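Local atomic coordinates of dITP/XTP pyrophosphatase (PDB entry 3TQU), a protein that probably hydrolyses non-canonical purine nucleoside triphosphates such as XTP, dITP and ITP to monophosphate and diphosphate, clearing them from the nucleotide pool. Residues N13-K16 / L17-Q21. Sequence-based numbering, arbitrary orientation.
Sequences NSSK and LAEMQ
Asn-13 holds the helix start with both its oxygens: its backbone O takes Leu-17 N in the carbonyl plane at 3.2 Å, and its side-chain amide receives two donors on one face. Ser-15 OG lies 2.6 Å from Asn-13 OD1, tilted 24° from the amide plane. Lys-16 N, 3.1 Å from Asn-13 OD1, stands well above that same face, and Ser-15 N adds a weak bond. Asn-13 is thus the N-cap of helix 14-23, the helix of a beta-alpha-beta unit between strands 5-9 and 29-33, and residues 13-16 belong to the predicted substrate site. One turn on, Glu-19 N donates to Ser-15 O at 2.9 Å. CG of Glu-19 lies against the same carbonyl, 3.1 Å from Ser-15 O. With CG anti to the carbonyl carbon (chi1 -72°) and the chain extended beyond it, the glutamate runs back toward the helix start, where a water donates to Ser-15 OG and, weakly, to OE2 of Glu-19. Lys-16 stretches out to a salt bridge with Asp-71, and OE1 of Glu-19 pairs with Arg-186 on helix 185-199. The bent selenomethionine Met-20 packs on Leu-190, Leu-193 and Phe-31, while Leu-17 touches Phe-31 and Pro-33.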
# COMPACT_ATOMS: atom_id res chain seq x y z
N ASN A 13 -15.73 15.20 -0.62
CA ASN A 13 -16.92 14.47 -0.22
C ASN A 13 -17.28 14.74 1.24
O ASN A 13 -16.53 14.39 2.15
CB ASN A 13 -16.70 12.97 -0.46
CG ASN A 13 -17.94 12.15 -0.17
OD1 ASN A 13 -18.61 12.35 0.85
ND2 ASN A 13 -18.24 11.21 -1.05
N SER A 14 -18.44 15.36 1.45
CA SER A 14 -18.86 15.79 2.78
C SER A 14 -19.11 14.63 3.75
O SER A 14 -18.85 14.74 4.94
CB SER A 14 -20.10 16.70 2.71
OG SER A 14 -21.23 16.00 2.20
N SER A 15 -19.61 13.51 3.23
CA SER A 15 -19.85 12.35 4.07
C SER A 15 -18.53 11.73 4.53
O SER A 15 -18.43 11.22 5.65
CB SER A 15 -20.72 11.32 3.35
OG SER A 15 -20.00 10.68 2.31
N LYS A 16 -17.52 11.79 3.68
CA LYS A 16 -16.20 11.28 4.05
C LYS A 16 -15.57 12.09 5.18
O LYS A 16 -14.96 11.53 6.09
CB LYS A 16 -15.27 11.24 2.84
CG LYS A 16 -15.71 10.25 1.77
CD LYS A 16 -14.62 10.01 0.74
CE LYS A 16 -15.04 8.94 -0.27
NZ LYS A 16 -13.95 8.61 -1.22
N LEU A 17 -15.72 13.41 5.13
CA LEU A 17 -15.22 14.28 6.19
C LEU A 17 -15.96 14.02 7.50
O LEU A 17 -15.34 13.91 8.56
CB LEU A 17 -15.36 15.75 5.79
CG LEU A 17 -14.92 16.75 6.87
CD1 LEU A 17 -13.44 16.58 7.18
CD2 LEU A 17 -15.22 18.17 6.44
N ALA A 18 -17.28 13.92 7.42
CA ALA A 18 -18.10 13.67 8.59
C ALA A 18 -17.78 12.32 9.23
O ALA A 18 -17.67 12.21 10.46
CB ALA A 18 -19.58 13.75 8.24
N GLU A 19 -17.62 11.29 8.41
CA GLU A 19 -17.29 9.96 8.91
C GLU A 19 -15.96 9.99 9.67
O GLU A 19 -15.80 9.32 10.69
CB GLU A 19 -17.22 8.94 7.77
CG GLU A 19 -18.58 8.57 7.18
CD GLU A 19 -18.46 7.62 6.00
OE1 GLU A 19 -17.36 7.06 5.78
OE2 GLU A 19 -19.46 7.43 5.28
N MSE A 20 -15.02 10.78 9.16
CA MSE A 20 -13.68 10.90 9.72
C MSE A 20 -13.72 11.63 11.06
O MSE A 20 -13.10 11.21 12.03
CB MSE A 20 -12.77 11.63 8.73
CG MSE A 20 -11.32 11.80 9.15
SE MSE A 20 -10.28 10.20 8.77
CE MSE A 20 -11.15 9.72 7.11
N GLN A 21 -14.45 12.74 11.10
CA GLN A 21 -14.57 13.52 12.32
C GLN A 21 -15.18 12.68 13.43
O GLN A 21 -14.76 12.75 14.59
CB GLN A 21 -15.40 14.78 12.08
CG GLN A 21 -14.73 15.80 11.17
CD GLN A 21 -15.69 16.87 10.72
OE1 GLN A 21 -16.91 16.67 10.75
NE2 GLN A 21 -15.16 18.02 10.32
O HOH W 1 -18.40 8.49 2.94